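Local structure of mirolysin (Tannerella forsythia, 6R7V) at residues L10-I15 / D214-W219; P89-N94 / P246-T251; F171-K176 / T294-E299; A233-Q238 / F263-D268. The protein probably cleaves peptide bonds in proteins as a zinc-dependent pappalysin-family metallopeptidase, here in its latent, cysteine-switched zymogen form. The protein carries 1 engineered substitution. All blocks are in the same frame, centred on the assembly; numbering follows the deposited sequence. Where two conformers were deposited one is given.

Contact 1: L10-I15 / D214-W219; sequences LNMEQI and DLRHIW. With ZN (zinc ion), chain D; CA (calcium ion), chain B.
The flat guanidinium of R216 meets L10 on one face, where CD1 sits 3.9 Å from NE, while M12 slants in at NH1 with CG 3.7 Å away. Segment 214-219 ends the long zinc-binding sequence of metzincins, in which the helix of H207 and H211 turns at D214 and leads to H217; it touches the N-terminal segment a few residues after C6, the fourth zinc ligand and cysteine switch. A second flat pair lies within 214-219, where CH2 of W219 hangs 3.3 Å above the plane of the H217 ring, off centre. That imidazole binds the zinc through NE2 at 2.0 Å. Its ND1 bonds D221, whose other carboxylate oxygen takes L10 N, so one acid holds both a zinc ligand and the N-terminal segment. D214 (phi 82°) forms the Schellman end of that helix. Arginine suits position 216 because its flat guanidinium face accepts apolar groups such as L10 CD1 while its N-H groups, pointing outward in plane, still donate to polar partners. Beyond L10, N11 caps helix 12-18, its OD1 accepting from Q14 N. One water bridges the segments, accepting from R216 NH1 and placed to donate to L10 O, each at 2.9 Å.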
# COMPACT_ATOMS: atom_id res chain seq x y z
N LEU A 10 -11.01 -4.92 -5.33
CA LEU A 10 -12.27 -5.10 -4.62
C LEU A 10 -13.42 -4.84 -5.57
O LEU A 10 -14.02 -3.76 -5.57
CB LEU A 10 -12.39 -4.20 -3.38
CG LEU A 10 -11.43 -4.50 -2.21
CD1 LEU A 10 -11.59 -3.44 -1.10
CD2 LEU A 10 -11.67 -5.90 -1.60
N ASN A 11 -13.72 -5.84 -6.41
CA ASN A 11 -14.83 -5.76 -7.35
C ASN A 11 -16.09 -6.07 -6.59
O ASN A 11 -16.39 -7.24 -6.32
CB ASN A 11 -14.59 -6.71 -8.53
CG ASN A 11 -15.65 -6.59 -9.59
OD1 ASN A 11 -16.82 -6.36 -9.29
ND2 ASN A 11 -15.25 -6.73 -10.85
N MET A 12 -16.79 -5.03 -6.15
CA MET A 12 -17.92 -5.17 -5.25
C MET A 12 -19.06 -5.97 -5.85
O MET A 12 -19.65 -6.76 -5.10
CB MET A 12 -18.40 -3.81 -4.72
CG MET A 12 -17.36 -3.13 -3.85
SD MET A 12 -16.61 -4.11 -2.50
CE MET A 12 -18.02 -4.50 -1.54
N GLU A 13 -19.35 -5.84 -7.17
CA GLU A 13 -20.36 -6.65 -7.87
C GLU A 13 -20.01 -8.13 -7.76
O GLU A 13 -20.89 -8.96 -7.47
CB GLU A 13 -20.44 -6.22 -9.36
CG GLU A 13 -21.40 -7.04 -10.22
CD GLU A 13 -21.48 -6.74 -11.71
OE1 GLU A 13 -21.73 -7.69 -12.48
OE2 GLU A 13 -21.32 -5.56 -12.10
N GLN A 14 -18.73 -8.47 -8.01
CA GLN A 14 -18.26 -9.87 -7.94
C GLN A 14 -18.27 -10.37 -6.52
O GLN A 14 -18.68 -11.50 -6.30
CB GLN A 14 -16.85 -9.99 -8.54
CG GLN A 14 -16.34 -11.44 -8.67
CD GLN A 14 -15.03 -11.49 -9.42
OE1 GLN A 14 -14.77 -10.67 -10.31
NE2 GLN A 14 -14.19 -12.45 -9.09
N ILE A 15 -17.79 -9.56 -5.55
CA ILE A 15 -17.72 -9.99 -4.15
C ILE A 15 -19.13 -10.23 -3.60
O ILE A 15 -19.32 -11.20 -2.87
CB ILE A 15 -16.93 -8.95 -3.33
CG1 ILE A 15 -15.45 -9.00 -3.74
CG2 ILE A 15 -17.10 -9.15 -1.82
CD1 ILE A 15 -14.58 -7.86 -3.15
N ASP A 214 -6.27 1.53 3.69
CA ASP A 214 -7.70 1.53 3.35
C ASP A 214 -8.05 2.10 1.98
O ASP A 214 -9.25 2.23 1.67
CB ASP A 214 -8.54 2.27 4.44
CG ASP A 214 -9.82 1.58 4.79
OD1 ASP A 214 -9.93 0.39 4.53
OD2 ASP A 214 -10.74 2.27 5.31
N LEU A 215 -7.07 2.42 1.15
CA LEU A 215 -7.41 2.95 -0.17
C LEU A 215 -7.71 1.86 -1.16
O LEU A 215 -7.10 0.77 -1.11
CB LEU A 215 -6.27 3.81 -0.74
CG LEU A 215 -5.85 5.01 0.11
CD1 LEU A 215 -4.82 5.83 -0.64
CD2 LEU A 215 -7.05 5.88 0.52
N ARG A 216 -8.58 2.19 -2.12
CA ARG A 216 -8.96 1.29 -3.21
C ARG A 216 -8.43 1.80 -4.52
O ARG A 216 -8.18 3.01 -4.71
CB ARG A 216 -10.48 1.24 -3.31
CG ARG A 216 -11.13 0.65 -2.09
CD ARG A 216 -12.57 0.39 -2.38
NE ARG A 216 -13.31 0.06 -1.17
CZ ARG A 216 -14.58 -0.33 -1.18
NH1 ARG A 216 -15.22 -0.51 -2.32
NH2 ARG A 216 -15.20 -0.57 -0.04
N HIS A 217 -8.41 0.91 -5.51
CA HIS A 217 -8.09 1.32 -6.87
C HIS A 217 -8.99 2.46 -7.31
O HIS A 217 -10.21 2.42 -7.09
CB HIS A 217 -8.25 0.15 -7.81
CG HIS A 217 -7.19 -0.87 -7.60
ND1 HIS A 217 -7.43 -2.20 -7.81
CD2 HIS A 217 -5.92 -0.72 -7.16
CE1 HIS A 217 -6.30 -2.82 -7.54
NE2 HIS A 217 -5.37 -1.99 -7.10
N ILE A 218 -8.37 3.47 -7.93
CA ILE A 218 -9.07 4.72 -8.23
C ILE A 218 -10.27 4.53 -9.19
O ILE A 218 -11.24 5.28 -9.14
CB ILE A 218 -8.06 5.74 -8.77
CG1 ILE A 218 -8.67 7.14 -8.89
CG2 ILE A 218 -7.43 5.28 -10.11
CD1 ILE A 218 -7.62 8.24 -9.03
N TRP A 219 -10.19 3.52 -10.06
CA TRP A 219 -11.28 3.29 -11.03
C TRP A 219 -12.43 2.43 -10.47
O TRP A 219 -13.41 2.20 -11.19
CB TRP A 219 -10.74 2.68 -12.32
CG TRP A 219 -10.30 1.27 -12.18
CD1 TRP A 219 -11.02 0.15 -12.43
CD2 TRP A 219 -9.02 0.82 -11.70
NE1 TRP A 219 -10.28 -0.98 -12.12
CE2 TRP A 219 -9.05 -0.59 -11.68
CE3 TRP A 219 -7.83 1.48 -11.34
CZ2 TRP A 219 -7.95 -1.36 -11.28
CZ3 TRP A 219 -6.75 0.72 -10.92
CH2 TRP A 219 -6.81 -0.69 -10.92
ZN ZN D . -3.70 -2.34 -6.01
CA CA B . -14.93 2.47 -12.88
O HOH W 1 -14.21 -0.96 -5.05
O HOH W 2 -16.07 4.01 -11.48

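Contact 2: P89-N94 / P246-T251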
# COMPACT_ATOMS: atom_id res chain seq x y z
N PRO A 89 -0.15 17.57 -12.88
CA PRO A 89 -0.77 18.69 -13.65
C PRO A 89 -1.33 19.76 -12.71
O PRO A 89 -1.89 19.41 -11.67
CB PRO A 89 -1.89 18.00 -14.44
CG PRO A 89 -1.42 16.56 -14.55
CD PRO A 89 -0.76 16.27 -13.24
N SER A 90 -1.13 21.03 -13.05
CA SER A 90 -1.57 22.15 -12.20
C SER A 90 -3.04 22.02 -11.84
O SER A 90 -3.38 22.37 -10.72
CB SER A 90 -1.31 23.49 -12.87
OG SER A 90 -1.95 23.53 -14.12
N ALA A 91 -3.89 21.47 -12.75
CA ALA A 91 -5.31 21.30 -12.45
C ALA A 91 -5.58 20.32 -11.30
O ALA A 91 -6.63 20.42 -10.66
CB ALA A 91 -6.08 20.87 -13.69
N PHE A 92 -4.63 19.41 -11.01
CA PHE A 92 -4.78 18.44 -9.92
C PHE A 92 -3.85 18.73 -8.74
O PHE A 92 -4.06 18.17 -7.65
CB PHE A 92 -4.49 17.03 -10.42
CG PHE A 92 -5.44 16.39 -11.42
CD1 PHE A 92 -6.81 16.42 -11.23
CD2 PHE A 92 -4.93 15.68 -12.51
CE1 PHE A 92 -7.67 15.78 -12.13
CE2 PHE A 92 -5.79 15.06 -13.41
CZ PHE A 92 -7.15 15.08 -13.20
N ALA A 93 -2.80 19.57 -8.93
CA ALA A 93 -1.82 19.83 -7.86
C ALA A 93 -2.50 20.42 -6.63
O ALA A 93 -2.09 20.10 -5.51
CB ALA A 93 -0.72 20.75 -8.35
N ASN A 94 -3.56 21.21 -6.81
CA ASN A 94 -4.31 21.83 -5.72
C ASN A 94 -5.14 20.79 -4.92
O ASN A 94 -5.51 21.05 -3.78
CB ASN A 94 -5.22 22.95 -6.28
CG ASN A 94 -5.72 22.69 -7.68
OD1 ASN A 94 -6.45 21.72 -7.94
ND2 ASN A 94 -5.34 23.54 -8.63
N PRO A 246 0.20 7.61 -19.63
CA PRO A 246 -0.73 8.44 -20.41
C PRO A 246 -0.30 9.90 -20.49
O PRO A 246 0.60 10.36 -19.77
CB PRO A 246 -2.04 8.36 -19.59
CG PRO A 246 -1.92 7.10 -18.80
CD PRO A 246 -0.46 7.10 -18.40
N SER A 247 -0.96 10.63 -21.38
CA SER A 247 -0.68 12.04 -21.55
C SER A 247 -1.83 12.87 -21.01
O SER A 247 -2.99 12.53 -21.20
CB SER A 247 -0.41 12.37 -23.01
OG SER A 247 0.05 13.71 -23.15
N PHE A 248 -1.49 13.92 -20.30
CA PHE A 248 -2.51 14.79 -19.73
C PHE A 248 -3.07 15.75 -20.77
O PHE A 248 -2.28 16.38 -21.50
CB PHE A 248 -1.94 15.61 -18.56
CG PHE A 248 -2.93 16.60 -17.99
CD1 PHE A 248 -3.88 16.19 -17.06
CD2 PHE A 248 -2.94 17.92 -18.41
CE1 PHE A 248 -4.82 17.09 -16.56
CE2 PHE A 248 -3.87 18.83 -17.89
CZ PHE A 248 -4.80 18.40 -16.96
N PRO A 249 -4.40 15.99 -20.80
CA PRO A 249 -5.44 15.30 -20.02
C PRO A 249 -5.93 14.02 -20.68
O PRO A 249 -5.90 13.89 -21.93
CB PRO A 249 -6.57 16.34 -19.98
CG PRO A 249 -6.43 17.11 -21.27
CD PRO A 249 -4.98 17.01 -21.70
N LYS A 250 -6.34 13.03 -19.86
CA LYS A 250 -6.95 11.81 -20.38
C LYS A 250 -8.39 11.76 -19.89
O LYS A 250 -8.63 11.70 -18.70
CB LYS A 250 -6.18 10.54 -19.98
CG LYS A 250 -6.75 9.30 -20.70
CD LYS A 250 -5.91 8.06 -20.52
CE LYS A 250 -6.60 6.86 -21.17
NZ LYS A 250 -5.80 5.63 -20.96
N THR A 251 -9.36 11.82 -20.80
CA THR A 251 -10.76 11.76 -20.39
C THR A 251 -11.29 10.35 -20.68
O THR A 251 -10.64 9.58 -21.39
CB THR A 251 -11.56 12.84 -21.14
OG1 THR A 251 -11.51 12.55 -22.54
CG2 THR A 251 -11.04 14.25 -20.91
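F248 buries the most surface here and P89 comes next. The proline lies over one face of the aromatic ring: its CB is 3.7 Å from the ring centroid and only 9° off the normal, a well-centred CH-pi contact, and its CG reaches F248 CD1 at 3.5 Å. A rigid pyrrolidine with slightly polarised C-H bonds is a good partner for a flat pi surface. F248 holds its CG anti to the backbone N (chi1 176°), which swings the ring out of its loop to meet the proline. On the opposite ring face lies P249 CB, 3.8 Å above the plane, joined to F248 by a cis peptide bond. F92, itself buried against M262 and M264, meets the ring's edge, its CE2 lying 3.9 Å from F248 CE1 with the two planes 75° apart. P89 O also accepts from both F92 N and A93 N at the start of the short, weakly bonded helix. The loop of F248 lies between C245 and C254, which form disulfides with C274 and C226 respectively. F248 and P249 form the ring-on-proline packing common to aromatic-cis-proline pairs, and P89 of the distant segment covers the other face.

Contact 3: F171-K176 / T294-E299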
# COMPACT_ATOMS: atom_id res chain seq x y z
N PHE A 171 -10.17 -3.85 6.94
CA PHE A 171 -11.39 -4.54 7.37
C PHE A 171 -11.13 -6.01 7.71
O PHE A 171 -11.98 -6.66 8.33
CB PHE A 171 -12.55 -4.42 6.34
CG PHE A 171 -12.49 -5.43 5.20
CD1 PHE A 171 -11.72 -5.17 4.06
CD2 PHE A 171 -13.17 -6.63 5.27
CE1 PHE A 171 -11.66 -6.10 3.02
CE2 PHE A 171 -13.06 -7.58 4.24
CZ PHE A 171 -12.29 -7.31 3.13
N GLU A 172 -9.99 -6.54 7.25
CA GLU A 172 -9.60 -7.94 7.48
C GLU A 172 -8.74 -8.08 8.74
O GLU A 172 -8.41 -9.22 9.10
CB GLU A 172 -8.79 -8.49 6.27
CG GLU A 172 -9.25 -8.04 4.88
CD GLU A 172 -8.56 -8.67 3.68
OE1 GLU A 172 -7.86 -7.97 2.90
OE2 GLU A 172 -8.76 -9.90 3.50
N PHE A 173 -8.33 -6.96 9.40
CA PHE A 173 -7.39 -7.05 10.52
C PHE A 173 -7.93 -7.89 11.67
O PHE A 173 -7.21 -8.76 12.17
CB PHE A 173 -6.98 -5.67 11.03
CG PHE A 173 -5.87 -5.76 12.04
CD1 PHE A 173 -4.54 -5.83 11.64
CD2 PHE A 173 -6.15 -5.91 13.40
CE1 PHE A 173 -3.51 -5.93 12.57
CE2 PHE A 173 -5.11 -6.02 14.34
CZ PHE A 173 -3.80 -6.05 13.91
N GLN A 174 -9.17 -7.64 12.10
CA GLN A 174 -9.73 -8.35 13.25
C GLN A 174 -9.70 -9.86 13.02
O GLN A 174 -9.24 -10.58 13.91
CB GLN A 174 -11.15 -7.85 13.53
CG GLN A 174 -11.90 -8.63 14.63
CD GLN A 174 -13.27 -8.05 14.90
OE1 GLN A 174 -14.10 -7.87 14.00
NE2 GLN A 174 -13.54 -7.76 16.16
N THR A 175 -10.15 -10.35 11.84
CA THR A 175 -10.21 -11.80 11.59
C THR A 175 -8.90 -12.43 11.09
O THR A 175 -8.72 -13.65 11.22
CB THR A 175 -11.33 -12.15 10.61
OG1 THR A 175 -11.14 -11.41 9.41
CG2 THR A 175 -12.73 -11.87 11.19
N LYS A 176 -8.01 -11.63 10.49
CA LYS A 176 -6.75 -12.17 9.93
C LYS A 176 -5.56 -11.35 10.44
O LYS A 176 -4.79 -10.82 9.65
CB LYS A 176 -6.81 -12.17 8.39
CG LYS A 176 -7.91 -13.10 7.85
CD LYS A 176 -7.93 -13.18 6.33
CE LYS A 176 -6.94 -14.20 5.80
NZ LYS A 176 -7.09 -14.43 4.33
N THR A 294 -10.73 5.11 18.57
CA THR A 294 -11.34 3.96 17.90
C THR A 294 -10.64 3.53 16.60
O THR A 294 -11.15 2.65 15.90
CB THR A 294 -12.82 4.29 17.62
OG1 THR A 294 -13.48 3.12 17.14
CG2 THR A 294 -13.00 5.42 16.62
N GLY A 295 -9.50 4.14 16.27
CA GLY A 295 -8.78 3.79 15.04
C GLY A 295 -8.25 2.38 15.10
O GLY A 295 -7.64 2.01 16.09
N ILE A 296 -8.47 1.58 14.04
CA ILE A 296 -8.05 0.18 14.06
C ILE A 296 -6.50 0.06 14.20
O ILE A 296 -6.04 -0.92 14.80
CB ILE A 296 -8.59 -0.60 12.82
CG1 ILE A 296 -8.51 -2.13 12.98
CG2 ILE A 296 -7.96 -0.14 11.50
CD1 ILE A 296 -9.63 -2.79 13.80
N ARG A 297 -5.72 1.06 13.71
CA ARG A 297 -4.26 1.01 13.81
C ARG A 297 -3.73 1.97 14.89
O ARG A 297 -2.54 2.25 14.91
CB ARG A 297 -3.62 1.30 12.43
CG ARG A 297 -4.17 0.41 11.30
CD ARG A 297 -3.17 0.36 10.12
NE ARG A 297 -3.62 -0.47 8.99
CZ ARG A 297 -3.57 -1.80 8.98
NH1 ARG A 297 -3.18 -2.46 10.07
NH2 ARG A 297 -3.95 -2.47 7.91
N ARG A 298 -4.58 2.44 15.83
CA ARG A 298 -4.14 3.39 16.87
C ARG A 298 -3.01 2.86 17.77
O ARG A 298 -2.16 3.65 18.18
CB ARG A 298 -5.32 3.87 17.73
CG ARG A 298 -5.86 2.82 18.67
CD ARG A 298 -7.16 3.23 19.37
NE ARG A 298 -7.64 2.16 20.24
CZ ARG A 298 -8.44 1.17 19.86
NH1 ARG A 298 -8.86 1.08 18.61
NH2 ARG A 298 -8.83 0.25 20.74
N GLU A 299 -2.99 1.54 18.06
CA GLU A 299 -1.97 0.94 18.95
C GLU A 299 -0.57 1.09 18.37
O GLU A 299 0.41 1.22 19.12
CB GLU A 299 -2.25 -0.54 19.23
CG GLU A 299 -1.83 -0.99 20.61
CD GLU A 299 -0.76 -2.06 20.66
OE1 GLU A 299 -1.11 -3.24 20.87
OE2 GLU A 299 0.43 -1.71 20.49
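F173 and I296 mark the closest approach of the two backbones, their CA atoms 8.1 Å apart. The 171-176 segment leaves a 3-10 turn and keeps helical torsions through T175, closing with K176 N on E172 O at 2.8 Å, whereas G295 to R298 make a type I beta turn. In this metzincin fold, the contact joins the connection between strands 165-167 and 182-185 to the chain that follows helix 280-288. F173 lies alongside two residues of the turn: its CB is 4.3 Å from I296 CG1, a loose apolar contact, and its CD1 4.0 Å from R297 NH1. Ring and guanidinium stand nearly perpendicular, with planes 88° apart, so they do not stack. Instead the arginine is bound by other groups: NH1 makes a salt bridge to D180, NH2 donates to W212 O, and the W212 ring adds a cation-pi contact. Its chain extends from CG to NE, carrying the guanidinium from the turn to these partners. Phenylalanine suits a place that must fill space beside the arginine without competing for its N-H groups. R298 N and R298 NH1 reach G295 O from opposite faces of its carbonyl plane, NH1 at 3.0 Å.

Contact 4: A233-Q238 / F263-D268. With CA (calcium ion), chain C; CA (calcium ion), chain B.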
# COMPACT_ATOMS: atom_id res chain seq x y z
N ALA A 233 -14.24 11.35 -2.79
CA ALA A 233 -14.91 12.32 -3.64
C ALA A 233 -13.96 13.14 -4.54
O ALA A 233 -14.36 13.52 -5.65
CB ALA A 233 -15.74 13.27 -2.78
N ASP A 234 -12.69 13.38 -4.10
CA ASP A 234 -11.85 14.25 -4.92
C ASP A 234 -11.00 13.46 -5.95
O ASP A 234 -10.25 14.08 -6.72
CB ASP A 234 -10.99 15.18 -4.08
CG ASP A 234 -9.97 14.50 -3.21
OD1 ASP A 234 -9.83 13.26 -3.31
OD2 ASP A 234 -9.27 15.22 -2.45
N THR A 235 -11.20 12.12 -6.06
CA THR A 235 -10.61 11.38 -7.17
C THR A 235 -11.73 11.29 -8.23
O THR A 235 -12.82 10.74 -7.94
CB THR A 235 -10.06 10.01 -6.76
OG1 THR A 235 -11.10 9.33 -6.05
CG2 THR A 235 -8.81 10.12 -5.92
N PRO A 236 -11.51 11.86 -9.43
CA PRO A 236 -12.56 11.81 -10.48
C PRO A 236 -13.04 10.39 -10.75
O PRO A 236 -12.22 9.47 -10.79
CB PRO A 236 -11.85 12.36 -11.71
CG PRO A 236 -10.74 13.24 -11.17
CD PRO A 236 -10.28 12.54 -9.92
N ASN A 237 -14.36 10.22 -10.96
CA ASN A 237 -14.94 8.93 -11.34
C ASN A 237 -14.23 8.46 -12.59
O ASN A 237 -14.01 9.23 -13.53
CB ASN A 237 -16.43 9.06 -11.59
CG ASN A 237 -17.18 7.76 -11.68
OD1 ASN A 237 -16.61 6.67 -11.68
ND2 ASN A 237 -18.49 7.85 -11.78
N GLN A 238 -13.81 7.22 -12.60
CA GLN A 238 -12.96 6.73 -13.67
C GLN A 238 -13.48 5.38 -14.15
O GLN A 238 -13.94 4.59 -13.34
CB GLN A 238 -11.52 6.62 -13.09
CG GLN A 238 -10.45 6.08 -14.04
CD GLN A 238 -9.06 6.17 -13.47
OE1 GLN A 238 -8.69 7.12 -12.78
NE2 GLN A 238 -8.25 5.18 -13.73
N PHE A 263 -4.80 9.74 -13.67
CA PHE A 263 -4.02 8.53 -13.96
C PHE A 263 -2.66 8.54 -13.27
O PHE A 263 -2.02 7.49 -13.22
CB PHE A 263 -3.84 8.36 -15.47
CG PHE A 263 -3.12 9.49 -16.15
CD1 PHE A 263 -1.73 9.58 -16.12
CD2 PHE A 263 -3.83 10.48 -16.82
CE1 PHE A 263 -1.06 10.63 -16.75
CE2 PHE A 263 -3.17 11.53 -17.45
CZ PHE A 263 -1.79 11.60 -17.40
N MET A 264 -2.24 9.69 -12.73
CA MET A 264 -0.96 9.83 -12.01
C MET A 264 -1.13 9.62 -10.49
O MET A 264 -0.20 9.83 -9.71
CB MET A 264 -0.25 11.16 -12.35
CG MET A 264 -0.89 12.45 -11.84
SD MET A 264 -2.58 12.83 -12.38
CE MET A 264 -2.36 12.93 -14.15
N ASN A 265 -2.33 9.23 -10.08
CA ASN A 265 -2.59 8.85 -8.68
C ASN A 265 -1.89 7.54 -8.40
O ASN A 265 -1.90 6.64 -9.24
CB ASN A 265 -4.09 8.70 -8.47
CG ASN A 265 -4.44 8.63 -7.00
OD1 ASN A 265 -4.42 7.56 -6.40
ND2 ASN A 265 -4.72 9.78 -6.39
N TYR A 266 -1.32 7.39 -7.18
CA TYR A 266 -0.65 6.13 -6.86
C TYR A 266 -1.57 4.92 -6.89
O TYR A 266 -1.07 3.79 -7.01
CB TYR A 266 -0.02 6.20 -5.46
CG TYR A 266 1.02 7.31 -5.32
CD1 TYR A 266 2.12 7.37 -6.16
CD2 TYR A 266 0.88 8.31 -4.37
CE1 TYR A 266 3.04 8.41 -6.08
CE2 TYR A 266 1.82 9.33 -4.25
CZ TYR A 266 2.88 9.39 -5.12
OH TYR A 266 3.79 10.40 -5.02
N MET A 267 -2.89 5.12 -6.77
CA MET A 267 -3.83 4.00 -6.74
C MET A 267 -4.35 3.62 -8.12
O MET A 267 -5.31 2.86 -8.22
CB MET A 267 -4.99 4.32 -5.79
CG MET A 267 -4.51 4.57 -4.33
SD MET A 267 -3.26 3.41 -3.67
CE MET A 267 -4.20 1.85 -3.71
N ASP A 268 -3.67 4.08 -9.18
CA ASP A 268 -3.97 3.61 -10.53
C ASP A 268 -2.94 2.49 -10.85
O ASP A 268 -2.25 2.01 -9.95
CB ASP A 268 -3.95 4.77 -11.57
CG ASP A 268 -4.86 4.53 -12.78
OD1 ASP A 268 -5.09 3.35 -13.13
OD2 ASP A 268 -5.35 5.50 -13.35
CA CA C . -13.50 8.80 -6.59
CA CA B . -14.93 2.47 -12.88
O HOH W 3 -12.23 7.88 -8.51
O HOH W 2 -16.07 4.01 -11.48
O HOH W 4 -14.78 6.83 -7.61
O HOH W 5 -15.45 9.80 -7.48
O HOH W 6 -15.50 8.08 -5.17
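A single direct hydrogen bond joins the segments: Q238 NE2 donates to D268 OD2 at 2.9 Å, with an N-H...O angle of 157°. The oxygen lies near the amide plane of Q238, yet the donor comes from above the carboxylate plane, by 44°, and the two planes are turned about 40° against each other. The first two torsions of Q238 are extended, and this length lets a residue whose backbone serves a metal reach across. The other carboxylate oxygen, OD1, accepts from N242 N.

Packing is slight, with T235 CG2 at 4.1 Å from N265 ND2. Within 263-268, the backbone forms the Met-turn expected of a metzincin: D268 N closes on N265 O, and N265 OD1 makes an Asx turn by accepting from M267 N at 2.9 Å. Asparagine suits the first position for this reason, and M267 packs on the zinc ligands H207 and H211.

Metal bonds hold the other segment. T235 chelates one calcium ion through O and OG1, each at 2.5 Å, with D230, I232 and four waters completing the site. Q238 O binds the second calcium ion at 2.4 Å. Calcium thus fixes the loop from which Q238 reaches D268, and neutral N-H donors round that buried carboxylate would probably favour its ionised form.

Overall arrangement
Contacts 1, 3 and 4 are buried, whereas contact 2, about 23 Å from the chain centre, is partly open. Contacts 1 and 4 adjoin: the probable bond from I218 N to M267 O ties the zinc-ligand loop to the Met-turn, and the calcium ion shared by W219 and Q238 ties it to the calcium-binding loop. Contact 2 abuts contact 4 through F92 on M264 and F248 on F263. Contact 3, across the chain's centre from contact 2, touches none of the others, though its nearest atoms come within about 5 Å of contact 1. Contact 1 pairs arginine with apolar groups and water, contact 3 ring with arginine; contact 4 is largely polar and metal-bound, contact 2 entirely apolar.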